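Serine acetyltransferase 1, putative (Entamoeba histolytica, PDB 7BW9) probably transfers an acetyl group from acetyl-CoA to serine in cysteine biosynthesis, and binds cysteine. Local coordinates at residues 174-179 against 184-189; 130-135 against 160-165; 108-113 against 121-126. All blocks are in the same frame, centred on the assembly; numbering follows the deposited sequence.

The three contacts follow one another along the chain; none nests in or crosses another. Interaction 3 closes first: helix 96-113 ends, the chain loops round, and helix 120-126 packs back on it. Interaction 2 spans 24 residues, mostly helical, and sets helix 128-144 against the end of helix 148-162 and the entry to strand 165-166. Interaction 1 closes last, across four residues, inside the left-handed beta-helix. Neighbouring contacts touch. His131 bonds to Ile124 O between interactions 2 and 3, Asp165 pairs with the 184-189 backbone between 2 and 1, and Phe177 rests on Ala110 between 1 and 3. Together they tie the helical part to the first turns of the beta-helix.

Interaction 1: 174-179 against 184-189; sequences NHFFID and VVIGET. With CYS (cysteine), chain D.
Phe176 meets Ile186 with the far end of its ring, CZ lying 4.2 Å from Ile186 CD1. The methyl approaches the ring obliquely. The contact belongs to the core of the left-handed beta-helix of the hexapeptide-repeat family. Strands 177-178 and 185-186 lie in different sheets of that helix, and no hydrogen bond joins the two segments. A second apolar pair lies beside the first: Ile178 CG2 is 4.2 Å from Val184 CG2. All four side chains are directed inward across the prism and are buried. Phe176 has CG anti to its N, with chi1 -179°, and this carries the ring across to Ile186. Met133 and Arg137 of helix 128-144 also touch Phe176. At the N-terminal end of 174-179, His175 ND1 gives a nearly straight bond to Asn174 OD1, with an N-H...O angle of 172°. The oxygen lies in the imidazole plane, but the donor sits above the amide plane of Asn174. The CB of Asp179 points away from 184-189. Its carboxylate reaches a bound cysteine, which is also held by Asp114 and by Arg222 of the third subunit. The cysteine N donates to Asp179 OD2 at 2.7 Å.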
ATOM      1  N   ASN A 174      -4.993 -18.713 -16.492  1.00 13.92           N
ATOM      2  CA  ASN A 174      -4.310 -17.811 -17.402  1.00 17.55           C
ATOM      3  C   ASN A 174      -5.163 -16.584 -17.725  1.00 15.34           C
ATOM      4  O   ASN A 174      -6.371 -16.537 -17.464  1.00 15.03           O
ATOM      5  CB  ASN A 174      -3.895 -18.550 -18.685  1.00 17.26           C
ATOM      6  CG  ASN A 174      -5.063 -19.181 -19.418  1.00 20.42           C
ATOM      7  OD1 ASN A 174      -5.971 -18.494 -19.887  1.00 18.54           O
ATOM      8  ND2 ASN A 174      -5.019 -20.493 -19.564  1.00 22.07           N
ATOM      9  N   HIS A 175      -4.496 -15.572 -18.283  1.00 10.29           N
ATOM     10  CA  HIS A 175      -5.126 -14.305 -18.665  1.00 16.05           C
ATOM     11  C   HIS A 175      -5.804 -13.631 -17.476  1.00 18.69           C
ATOM     12  O   HIS A 175      -6.915 -13.106 -17.590  1.00 16.37           O
ATOM     13  CB  HIS A 175      -6.129 -14.495 -19.810  1.00 15.56           C
ATOM     14  CG  HIS A 175      -5.508 -14.952 -21.100  1.00 20.19           C
ATOM     15  ND1 HIS A 175      -5.394 -16.284 -21.445  1.00 20.08           N
ATOM     16  CD2 HIS A 175      -5.003 -14.251 -22.144  1.00 15.60           C
ATOM     17  CE1 HIS A 175      -4.848 -16.383 -22.643  1.00 16.97           C
ATOM     18  NE2 HIS A 175      -4.593 -15.164 -23.083  1.00 19.16           N
ATOM     19  N   PHE A 176      -5.134 -13.638 -16.327  1.00 15.68           N
ATOM     20  CA  PHE A 176      -5.692 -13.066 -15.108  1.00 16.10           C
ATOM     21  C   PHE A 176      -5.306 -11.595 -15.020  1.00 15.60           C
ATOM     22  O   PHE A 176      -4.119 -11.259 -15.119  1.00 15.19           O
ATOM     23  CB  PHE A 176      -5.188 -13.838 -13.881  1.00 12.93           C
ATOM     24  CG  PHE A 176      -5.728 -13.326 -12.570  1.00 17.91           C
ATOM     25  CD1 PHE A 176      -7.098 -13.233 -12.362  1.00 17.81           C
ATOM     26  CD2 PHE A 176      -4.870 -12.943 -11.548  1.00 16.49           C
ATOM     27  CE1 PHE A 176      -7.606 -12.762 -11.152  1.00 20.22           C
ATOM     28  CE2 PHE A 176      -5.366 -12.481 -10.342  1.00 18.15           C
ATOM     29  CZ  PHE A 176      -6.738 -12.394 -10.141  1.00 17.41           C
ATOM     30  N   PHE A 177      -6.294 -10.720 -14.816  1.00 14.15           N
ATOM     31  CA  PHE A 177      -6.054  -9.275 -14.748  1.00 12.69           C
ATOM     32  C   PHE A 177      -6.579  -8.696 -13.435  1.00 17.33           C
ATOM     33  O   PHE A 177      -7.781  -8.786 -13.135  1.00 12.98           O
ATOM     34  CB  PHE A 177      -6.690  -8.550 -15.938  1.00 14.87           C
ATOM     35  CG  PHE A 177      -6.522  -7.037 -15.911  1.00 17.40           C
ATOM     36  CD1 PHE A 177      -5.338  -6.446 -15.450  1.00 14.78           C
ATOM     37  CD2 PHE A 177      -7.528  -6.211 -16.394  1.00 15.14           C
ATOM     38  CE1 PHE A 177      -5.179  -5.064 -15.454  1.00 13.17           C
ATOM     39  CE2 PHE A 177      -7.381  -4.822 -16.389  1.00 18.01           C
ATOM     40  CZ  PHE A 177      -6.203  -4.252 -15.919  1.00 20.54           C
ATOM     41  N   ILE A 178      -5.679  -8.100 -12.657  1.00 13.45           N
ATOM     42  CA  ILE A 178      -6.033  -7.261 -11.515  1.00 12.05           C
ATOM     43  C   ILE A 178      -5.820  -5.813 -11.933  1.00 15.00           C
ATOM     44  O   ILE A 178      -4.694  -5.426 -12.275  1.00 17.18           O
ATOM     45  CB  ILE A 178      -5.198  -7.607 -10.272  1.00 15.77           C
ATOM     46  CG1 ILE A 178      -5.548  -8.999  -9.759  1.00 21.81           C
ATOM     47  CG2 ILE A 178      -5.408  -6.573  -9.163  1.00 13.55           C
ATOM     48  CD1 ILE A 178      -4.661  -9.467  -8.642  1.00 22.48           C
ATOM     49  N   ASP A 179      -6.894  -5.025 -11.944  1.00 14.14           N
ATOM     50  CA  ASP A 179      -6.818  -3.593 -12.231  1.00 19.04           C
ATOM     51  C   ASP A 179      -6.769  -2.828 -10.917  1.00 19.04           C
ATOM     52  O   ASP A 179      -7.580  -3.086 -10.022  1.00 15.22           O
ATOM     53  CB  ASP A 179      -8.007  -3.117 -13.071  1.00 15.73           C
ATOM     54  CG  ASP A 179      -7.715  -1.806 -13.832  1.00 22.49           C
ATOM     55  OD1 ASP A 179      -6.587  -1.264 -13.723  1.00 18.92           O
ATOM     56  OD2 ASP A 179      -8.622  -1.313 -14.547  1.00 24.54           O
ATOM     57  N   VAL A 184      -6.701  -5.746  -2.600  1.00 18.18           N
ATOM     58  CA  VAL A 184      -7.031  -7.108  -3.021  1.00 11.36           C
ATOM     59  C   VAL A 184      -6.393  -8.096  -2.062  1.00 14.13           C
ATOM     60  O   VAL A 184      -5.214  -7.974  -1.706  1.00 14.55           O
ATOM     61  CB  VAL A 184      -6.576  -7.354  -4.467  1.00 14.80           C
ATOM     62  CG1 VAL A 184      -6.653  -8.861  -4.839  1.00 10.63           C
ATOM     63  CG2 VAL A 184      -7.405  -6.519  -5.421  1.00 12.27           C
ATOM     64  N   VAL A 185      -7.182  -9.075  -1.623  1.00 16.19           N
ATOM     65  CA  VAL A 185      -6.721 -10.140  -0.737  1.00 12.70           C
ATOM     66  C   VAL A 185      -7.270 -11.458  -1.258  1.00 14.60           C
ATOM     67  O   VAL A 185      -8.495 -11.619  -1.381  1.00 16.21           O
ATOM     68  CB  VAL A 185      -7.175  -9.927   0.718  1.00 16.78           C
ATOM     69  CG1 VAL A 185      -6.867 -11.172   1.538  1.00 17.37           C
ATOM     70  CG2 VAL A 185      -6.518  -8.668   1.304  1.00 12.86           C
ATOM     71  N   ILE A 186      -6.380 -12.405  -1.540  1.00 11.47           N
ATOM     72  CA  ILE A 186      -6.745 -13.693  -2.113  1.00 11.88           C
ATOM     73  C   ILE A 186      -6.036 -14.784  -1.324  1.00 13.64           C
ATOM     74  O   ILE A 186      -4.800 -14.842  -1.317  1.00  9.83           O
ATOM     75  CB  ILE A 186      -6.379 -13.789  -3.604  1.00 13.31           C
ATOM     76  CG1 ILE A 186      -6.996 -12.625  -4.385  1.00 15.43           C
ATOM     77  CG2 ILE A 186      -6.798 -15.149  -4.143  1.00 17.25           C
ATOM     78  CD1 ILE A 186      -6.838 -12.731  -5.907  1.00 18.76           C
ATOM     79  N   GLY A 187      -6.819 -15.689  -0.715  1.00 14.27           N
ATOM     80  CA  GLY A 187      -6.301 -16.580   0.302  1.00 15.73           C
ATOM     81  C   GLY A 187      -5.649 -17.850  -0.230  1.00 16.08           C
ATOM     82  O   GLY A 187      -5.693 -18.169  -1.424  1.00 11.78           O
ATOM     83  N   GLU A 188      -5.077 -18.592   0.725  1.00 15.25           N
ATOM     84  CA  GLU A 188      -4.197 -19.717   0.415  1.00 14.44           C
ATOM     85  C   GLU A 188      -4.868 -20.766  -0.455  1.00 20.11           C
ATOM     86  O   GLU A 188      -4.228 -21.334  -1.347  1.00 18.84           O
ATOM     87  CB  GLU A 188      -3.707 -20.350   1.711  1.00 20.59           C
ATOM     88  CG  GLU A 188      -2.881 -21.611   1.550  1.00 21.68           C
ATOM     89  CD  GLU A 188      -2.304 -22.086   2.883  1.00 27.95           C
ATOM     90  OE1 GLU A 188      -2.883 -21.762   3.942  1.00 21.11           O
ATOM     91  OE2 GLU A 188      -1.268 -22.778   2.876  1.00 30.92           O
ATOM     92  N   THR A 189      -6.145 -21.067  -0.203  1.00 16.30           N
ATOM     93  CA  THR A 189      -6.778 -22.194  -0.873  1.00 18.71           C
ATOM     94  C   THR A 189      -7.724 -21.761  -1.981  1.00 17.16           C
ATOM     95  O   THR A 189      -8.431 -22.599  -2.542  1.00 18.25           O
ATOM     96  CB  THR A 189      -7.505 -23.069   0.147  1.00 23.38           C
ATOM     97  OG1 THR A 189      -8.676 -22.387   0.616  1.00 17.48           O
ATOM     98  CG2 THR A 189      -6.568 -23.384   1.333  1.00 17.62           C
TER
HETATM   99  N   CYS D 401      -8.885   1.246 -15.454  1.00 20.00           N
HETATM  100  CA  CYS D 401     -10.302   1.250 -15.905  1.00 20.00           C
HETATM  101  C   CYS D 401     -10.580   2.450 -16.830  1.00 20.00           C
HETATM  102  O   CYS D 401      -9.726   3.250 -17.049  1.00 20.00           O
HETATM  103  CB  CYS D 401     -11.240   1.228 -14.705  1.00 20.00           C
HETATM  104  SG  CYS D 401     -11.124   2.688 -13.646  1.00 20.00           S
HETATM  105  OXT CYS D 401     -11.692   2.528 -17.331  1.00 20.00           O

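Interaction 2: 130-135 against 160-165; sequences IHVMMI and SVTGID
This is a small, buried, apolar contact between helix 128-144 and the point where helix 148-162 gives way to the beta-helix. It joins the helical part of this serine acetyltransferase to the entry of strand 165-166, the first of its left-handed beta-helix. No hydrogen bond crosses it. The main pair is Val132 and Ile164, whose CA atoms are 7.1 Å apart. Both branches of the valine take part. Val132 CG2 sits 3.9 Å from Ile164 CG2 and also lies beside Ile164 CB. Val132 CG1 reaches further along the isoleucine, to Ile164 CD1 at 4.0 Å. The two side chains cross obliquely. The valine has CG1 between its N and its carbonyl carbon, at chi1 76°, and in this rotamer both methyls face Ile164. Ile164 in turn touches Val184 of the neighbouring coil. Thr162 adds a looser touch at the edge, its OG1 lying 4.5 Å from Val132 CG2.

The helix 148-162 ends at Thr162. Gly163 follows with positive phi (67°), a backbone shape that favours glycine, and the chain then turns extended into Ile164 and Asp165. Thr162 to Ile164 form an ST turn, in which the side-chain oxygen accepts from the backbone N two residues on. Asp165 pairs through its backbone with Val184 and Ile186, and its OD2 bonds to His180 of the second subunit. Thr162 OG1 also bonds to Ile158 O, one turn back in the helix. In the ST turn, Ile164 N donates to Thr162 OG1 at 2.9 Å, with an N-H...O angle of 157°.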
ATOM      1  N   ILE A 130       0.265  -6.834 -12.906  1.00 14.79           N
ATOM      2  CA  ILE A 130       1.206  -7.666 -13.641  1.00 16.22           C
ATOM      3  C   ILE A 130       2.392  -8.014 -12.757  1.00 15.56           C
ATOM      4  O   ILE A 130       2.845  -9.164 -12.724  1.00 16.46           O
ATOM      5  CB  ILE A 130       1.666  -6.951 -14.928  1.00 15.19           C
ATOM      6  CG1 ILE A 130       0.494  -6.734 -15.879  1.00 17.26           C
ATOM      7  CG2 ILE A 130       2.783  -7.722 -15.595  1.00 17.87           C
ATOM      8  CD1 ILE A 130      -0.233  -7.994 -16.262  1.00 18.91           C
ATOM      9  N   HIS A 131       2.912  -7.031 -12.023  1.00 18.34           N
ATOM     10  CA  HIS A 131       4.081  -7.304 -11.189  1.00 23.27           C
ATOM     11  C   HIS A 131       3.746  -8.317 -10.110  1.00 13.56           C
ATOM     12  O   HIS A 131       4.565  -9.186  -9.798  1.00 19.34           O
ATOM     13  CB  HIS A 131       4.634  -6.011 -10.575  1.00 13.23           C
ATOM     14  CG  HIS A 131       5.154  -5.043 -11.598  1.00 20.07           C
ATOM     15  ND1 HIS A 131       5.354  -3.706 -11.329  1.00 20.34           N
ATOM     16  CD2 HIS A 131       5.500  -5.225 -12.895  1.00 17.22           C
ATOM     17  CE1 HIS A 131       5.801  -3.105 -12.419  1.00 25.15           C
ATOM     18  NE2 HIS A 131       5.902  -4.005 -13.382  1.00 21.85           N
ATOM     19  N   VAL A 132       2.537  -8.251  -9.554  1.00 12.31           N
ATOM     20  CA  VAL A 132       2.213  -9.202  -8.492  1.00 13.37           C
ATOM     21  C   VAL A 132       2.132 -10.616  -9.057  1.00 12.24           C
ATOM     22  O   VAL A 132       2.487 -11.583  -8.375  1.00 14.66           O
ATOM     23  CB  VAL A 132       0.917  -8.788  -7.754  1.00 15.18           C
ATOM     24  CG1 VAL A 132      -0.324  -9.094  -8.586  1.00 14.45           C
ATOM     25  CG2 VAL A 132       0.816  -9.503  -6.410  1.00 16.45           C
ATOM     26  N   MET A 133       1.704 -10.760 -10.315  1.00 14.23           N
ATOM     27  CA  MET A 133       1.594 -12.084 -10.914  1.00 14.71           C
ATOM     28  C   MET A 133       2.947 -12.636 -11.351  1.00 15.02           C
ATOM     29  O   MET A 133       3.163 -13.850 -11.266  1.00 15.39           O
ATOM     30  CB  MET A 133       0.611 -12.047 -12.083  1.00 15.86           C
ATOM     31  CG  MET A 133      -0.857 -11.930 -11.620  1.00 18.59           C
ATOM     32  SD  MET A 133      -1.286 -13.047 -10.255  1.00 24.73           S
ATOM     33  CE  MET A 133      -0.986 -14.628 -11.072  1.00 16.63           C
ATOM     34  N   MET A 134       3.871 -11.778 -11.806  1.00 11.34           N
ATOM     35  CA  MET A 134       5.258 -12.215 -11.963  1.00 16.07           C
ATOM     36  C   MET A 134       5.768 -12.885 -10.687  1.00 16.27           C
ATOM     37  O   MET A 134       6.345 -13.975 -10.727  1.00 20.34           O
ATOM     38  CB  MET A 134       6.156 -11.027 -12.316  1.00 20.86           C
ATOM     39  CG  MET A 134       5.814 -10.285 -13.597  1.00 24.24           C
ATOM     40  SD  MET A 134       7.065  -9.005 -13.890  1.00 21.98           S
ATOM     41  CE  MET A 134       6.594  -8.381 -15.505  1.00 19.82           C
ATOM     42  N   ILE A 135       5.555 -12.247  -9.537  1.00 12.44           N
ATOM     43  CA  ILE A 135       6.002 -12.834  -8.278  1.00 13.08           C
ATOM     44  C   ILE A 135       5.164 -14.060  -7.916  1.00 15.61           C
ATOM     45  O   ILE A 135       5.707 -15.089  -7.486  1.00 12.96           O
ATOM     46  CB  ILE A 135       5.966 -11.782  -7.162  1.00 11.95           C
ATOM     47  CG1 ILE A 135       6.792 -10.568  -7.569  1.00 20.45           C
ATOM     48  CG2 ILE A 135       6.481 -12.363  -5.844  1.00 10.22           C
ATOM     49  CD1 ILE A 135       8.300 -10.866  -7.755  1.00 18.95           C
ATOM     50  N   SER A 160       4.012  -5.532   0.087  1.00 21.25           N
ATOM     51  CA  SER A 160       4.441  -4.256   0.643  1.00 22.45           C
ATOM     52  C   SER A 160       4.593  -3.191  -0.441  1.00 26.09           C
ATOM     53  O   SER A 160       4.362  -2.005  -0.180  1.00 23.97           O
ATOM     54  CB  SER A 160       5.750  -4.452   1.414  1.00 18.41           C
ATOM     55  OG  SER A 160       6.501  -3.262   1.425  1.00 33.69           O
ATOM     56  N   VAL A 161       4.927  -3.590  -1.666  1.00 19.78           N
ATOM     57  CA  VAL A 161       5.132  -2.624  -2.742  1.00 20.60           C
ATOM     58  C   VAL A 161       3.859  -2.337  -3.552  1.00 22.63           C
ATOM     59  O   VAL A 161       3.705  -1.234  -4.092  1.00 26.70           O
ATOM     60  CB  VAL A 161       6.284  -3.115  -3.648  1.00 27.13           C
ATOM     61  CG1 VAL A 161       6.120  -2.623  -5.060  1.00 23.46           C
ATOM     62  CG2 VAL A 161       7.640  -2.666  -3.068  1.00 23.89           C
ATOM     63  N   THR A 162       2.920  -3.280  -3.645  1.00 18.18           N
ATOM     64  CA  THR A 162       1.718  -3.055  -4.449  1.00 16.29           C
ATOM     65  C   THR A 162       0.451  -2.869  -3.634  1.00 19.42           C
ATOM     66  O   THR A 162      -0.563  -2.443  -4.191  1.00 16.17           O
ATOM     67  CB  THR A 162       1.484  -4.232  -5.406  1.00 16.20           C
ATOM     68  OG1 THR A 162       1.188  -5.395  -4.624  1.00 14.52           O
ATOM     69  CG2 THR A 162       2.724  -4.487  -6.245  1.00 21.03           C
ATOM     70  N   GLY A 163       0.463  -3.201  -2.349  1.00 19.72           N
ATOM     71  CA  GLY A 163      -0.782  -3.308  -1.637  1.00 13.60           C
ATOM     72  C   GLY A 163      -1.680  -4.452  -2.073  1.00 16.88           C
ATOM     73  O   GLY A 163      -2.820  -4.531  -1.607  1.00 16.16           O
ATOM     74  N   ILE A 164      -1.209  -5.341  -2.947  1.00 11.08           N
ATOM     75  CA  ILE A 164      -1.960  -6.517  -3.378  1.00 17.85           C
ATOM     76  C   ILE A 164      -1.475  -7.727  -2.596  1.00 18.28           C
ATOM     77  O   ILE A 164      -0.267  -8.013  -2.560  1.00 15.71           O
ATOM     78  CB  ILE A 164      -1.810  -6.770  -4.885  1.00 17.38           C
ATOM     79  CG1 ILE A 164      -2.206  -5.533  -5.690  1.00 10.51           C
ATOM     80  CG2 ILE A 164      -2.632  -8.021  -5.290  1.00 14.07           C
ATOM     81  CD1 ILE A 164      -1.892  -5.687  -7.182  1.00 11.82           C
ATOM     82  N   ASP A 165      -2.411  -8.451  -1.991  1.00 12.26           N
ATOM     83  CA  ASP A 165      -2.094  -9.533  -1.062  1.00 13.32           C
ATOM     84  C   ASP A 165      -2.600 -10.840  -1.651  1.00 21.82           C
ATOM     85  O   ASP A 165      -3.797 -11.140  -1.555  1.00 16.69           O
ATOM     86  CB  ASP A 165      -2.717  -9.256   0.301  1.00 12.56           C
ATOM     87  CG  ASP A 165      -2.205 -10.177   1.387  1.00 24.53           C
ATOM     88  OD1 ASP A 165      -1.576 -11.207   1.065  1.00 31.28           O
ATOM     89  OD2 ASP A 165      -2.425  -9.860   2.578  1.00 26.87           O
TER

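Interaction 3: 108-113 against 121-126; sequences IAAYTG and AMIIRS
Ile123 supplies all of the apolar packing from the 121-126 side, and it meets Ala110 and Tyr111 with two different branches. Its CG2 methyl lies 3.8 Å from Ala110 CB. Its CD1 methyl reaches further and comes 3.6 Å from Tyr111 CB, close to Tyr111 CA as well. The reach follows from an extended chain: chi2 of Ile123 is 161°, which swings CD1 well out from the backbone. CD1 therefore lies against the base of the tyrosine. It is at the edge of the ring, near its plane, and not over a face. At chi1 176° the Tyr111 ring extends on the far side of CB from the backbone N; it leads away from 121-126 and packs on Pro312 of the second subunit. Ala110 has only a methyl here, consistent with the close approach: its CA is 7.2 Å from Ile123 CA.

Two helices successive in the chain pack together in the helical part of the subunit; helix 120-126 folds back on the end of helix 96-113. Ala110 also packs on Phe177 of the beta-helix, and Ile123 touches Ile107 and Ala117.

No hydrogen bond crosses between the two segments; the backbone bonds stay within each helix. Thr112 N bonds to Ile108 O, and Arg125 N bonds to Ala121 O at 2.8 Å. A weak bond of 3.4 Å links Thr112 OG1 to Ala109 O. The buried Arg125 side chain leads away from 108-113. Its NE forms a salt bridge with Glu153 of the third subunit, while NH1 and NH2 bond to Phe49 O and Pro30 O.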
ATOM      1  N   ILE A 108      -1.578  -9.459 -21.906  1.00 18.17           N
ATOM      2  CA  ILE A 108      -2.629  -9.371 -22.918  1.00 18.86           C
ATOM      3  C   ILE A 108      -3.971  -9.087 -22.260  1.00 14.33           C
ATOM      4  O   ILE A 108      -4.734  -8.230 -22.718  1.00 15.29           O
ATOM      5  CB  ILE A 108      -2.687 -10.663 -23.754  1.00 19.73           C
ATOM      6  CG1 ILE A 108      -1.426 -10.817 -24.626  1.00 21.63           C
ATOM      7  CG2 ILE A 108      -3.983 -10.716 -24.569  1.00 18.53           C
ATOM      8  CD1 ILE A 108      -1.017  -9.570 -25.359  1.00 28.57           C
ATOM      9  N   ALA A 109      -4.274  -9.811 -21.175  1.00 15.82           N
ATOM     10  CA  ALA A 109      -5.543  -9.627 -20.468  1.00 16.35           C
ATOM     11  C   ALA A 109      -5.665  -8.215 -19.928  1.00 17.75           C
ATOM     12  O   ALA A 109      -6.758  -7.633 -19.928  1.00 14.83           O
ATOM     13  CB  ALA A 109      -5.668 -10.631 -19.318  1.00 12.47           C
ATOM     14  N   ALA A 110      -4.547  -7.653 -19.442  1.00 13.29           N
ATOM     15  CA  ALA A 110      -4.561  -6.277 -18.952  1.00 16.34           C
ATOM     16  C   ALA A 110      -4.868  -5.308 -20.087  1.00 18.36           C
ATOM     17  O   ALA A 110      -5.636  -4.349 -19.913  1.00 15.00           O
ATOM     18  CB  ALA A 110      -3.212  -5.929 -18.296  1.00 16.80           C
ATOM     19  N   TYR A 111      -4.260  -5.543 -21.247  1.00 13.62           N
ATOM     20  CA  TYR A 111      -4.466  -4.632 -22.399  1.00 18.80           C
ATOM     21  C   TYR A 111      -5.917  -4.660 -22.888  1.00 16.54           C
ATOM     22  O   TYR A 111      -6.442  -3.605 -23.161  1.00 18.05           O
ATOM     23  CB  TYR A 111      -3.504  -4.921 -23.546  1.00 19.51           C
ATOM     24  CG  TYR A 111      -3.756  -4.066 -24.758  1.00 27.73           C
ATOM     25  CD1 TYR A 111      -3.412  -2.728 -24.775  1.00 26.57           C
ATOM     26  CD2 TYR A 111      -4.345  -4.598 -25.888  1.00 31.86           C
ATOM     27  CE1 TYR A 111      -3.635  -1.941 -25.889  1.00 31.95           C
ATOM     28  CE2 TYR A 111      -4.573  -3.828 -27.013  1.00 32.00           C
ATOM     29  CZ  TYR A 111      -4.219  -2.497 -27.011  1.00 34.44           C
ATOM     30  OH  TYR A 111      -4.457  -1.755 -28.122  1.00 43.35           O
ATOM     31  N   THR A 112      -6.526  -5.836 -22.995  1.00 14.48           N
ATOM     32  CA  THR A 112      -7.908  -5.900 -23.478  1.00 24.15           C
ATOM     33  C   THR A 112      -8.887  -5.426 -22.416  1.00 20.47           C
ATOM     34  O   THR A 112      -9.911  -4.828 -22.751  1.00 23.10           O
ATOM     35  CB  THR A 112      -8.290  -7.321 -23.924  1.00 24.79           C
ATOM     36  OG1 THR A 112      -8.497  -8.148 -22.775  1.00 33.02           O
ATOM     37  CG2 THR A 112      -7.199  -7.951 -24.752  1.00 21.72           C
ATOM     38  N   GLY A 113      -8.588  -5.676 -21.142  1.00 21.17           N
ATOM     39  CA  GLY A 113      -9.466  -5.376 -20.035  1.00 17.05           C
ATOM     40  C   GLY A 113      -9.428  -3.953 -19.519  1.00 25.04           C
ATOM     41  O   GLY A 113     -10.219  -3.618 -18.631  1.00 22.45           O
ATOM     42  N   ALA A 121       4.239  -1.807 -23.307  1.00 21.61           N
ATOM     43  CA  ALA A 121       5.327  -1.237 -22.513  1.00 24.84           C
ATOM     44  C   ALA A 121       4.805  -0.670 -21.197  1.00 24.42           C
ATOM     45  O   ALA A 121       5.329  -0.983 -20.120  1.00 21.54           O
ATOM     46  CB  ALA A 121       6.048  -0.148 -23.308  1.00 21.06           C
ATOM     47  N   MET A 122       3.770   0.170 -21.273  1.00 23.92           N
ATOM     48  CA  MET A 122       3.175   0.741 -20.071  1.00 22.95           C
ATOM     49  C   MET A 122       2.753  -0.360 -19.109  1.00 21.76           C
ATOM     50  O   MET A 122       3.063  -0.313 -17.913  1.00 22.76           O
ATOM     51  CB  MET A 122       1.978   1.611 -20.454  1.00 24.07           C
ATOM     52  CG  MET A 122       1.029   1.917 -19.290  1.00 31.01           C
ATOM     53  SD  MET A 122      -0.539   2.670 -19.796  1.00 35.79           S
ATOM     54  CE  MET A 122       0.042   4.108 -20.672  1.00 30.44           C
ATOM     55  N   ILE A 123       2.073  -1.382 -19.633  1.00 20.98           N
ATOM     56  CA  ILE A 123       1.600  -2.484 -18.802  1.00 21.98           C
ATOM     57  C   ILE A 123       2.782  -3.205 -18.171  1.00 21.77           C
ATOM     58  O   ILE A 123       2.799  -3.478 -16.964  1.00 16.37           O
ATOM     59  CB  ILE A 123       0.725  -3.443 -19.636  1.00 17.03           C
ATOM     60  CG1 ILE A 123      -0.539  -2.731 -20.119  1.00 19.63           C
ATOM     61  CG2 ILE A 123       0.352  -4.701 -18.847  1.00 14.30           C
ATOM     62  CD1 ILE A 123      -1.203  -3.423 -21.264  1.00 17.69           C
ATOM     63  N   ILE A 124       3.799  -3.502 -18.977  1.00 15.57           N
ATOM     64  CA  ILE A 124       4.908  -4.305 -18.484  1.00 21.18           C
ATOM     65  C   ILE A 124       5.689  -3.542 -17.426  1.00 19.62           C
ATOM     66  O   ILE A 124       6.115  -4.108 -16.415  1.00 16.14           O
ATOM     67  CB  ILE A 124       5.809  -4.727 -19.654  1.00 23.57           C
ATOM     68  CG1 ILE A 124       5.094  -5.753 -20.536  1.00 21.48           C
ATOM     69  CG2 ILE A 124       7.136  -5.266 -19.124  1.00 18.02           C
ATOM     70  CD1 ILE A 124       5.875  -6.125 -21.801  1.00 24.45           C
ATOM     71  N   ARG A 125       5.879  -2.246 -17.631  1.00 20.49           N
ATOM     72  CA  ARG A 125       6.772  -1.514 -16.745  1.00 22.00           C
ATOM     73  C   ARG A 125       6.074  -1.052 -15.478  1.00 26.10           C
ATOM     74  O   ARG A 125       6.725  -0.892 -14.440  1.00 20.85           O
ATOM     75  CB  ARG A 125       7.369  -0.324 -17.494  1.00 22.41           C
ATOM     76  CG  ARG A 125       8.595  -0.744 -18.315  1.00 27.03           C
ATOM     77  CD  ARG A 125       9.345   0.412 -18.930  1.00 23.61           C
ATOM     78  NE  ARG A 125       9.767   1.425 -17.976  1.00 21.24           N
ATOM     79  CZ  ARG A 125      10.903   1.402 -17.274  1.00 27.16           C
ATOM     80  NH1 ARG A 125      11.752   0.386 -17.367  1.00 25.90           N
ATOM     81  NH2 ARG A 125      11.190   2.409 -16.462  1.00 22.57           N
ATOM     82  N   SER A 126       4.763  -0.849 -15.536  1.00 14.72           N
ATOM     83  CA  SER A 126       4.090  -0.069 -14.511  1.00 22.87           C
ATOM     84  C   SER A 126       2.838  -0.691 -13.897  1.00 17.61           C
ATOM     85  O   SER A 126       2.389  -0.186 -12.867  1.00 20.69           O
ATOM     86  CB  SER A 126       3.716   1.312 -15.066  1.00 23.11           C
ATOM     87  OG  SER A 126       4.886   2.016 -15.443  1.00 29.14           O
TER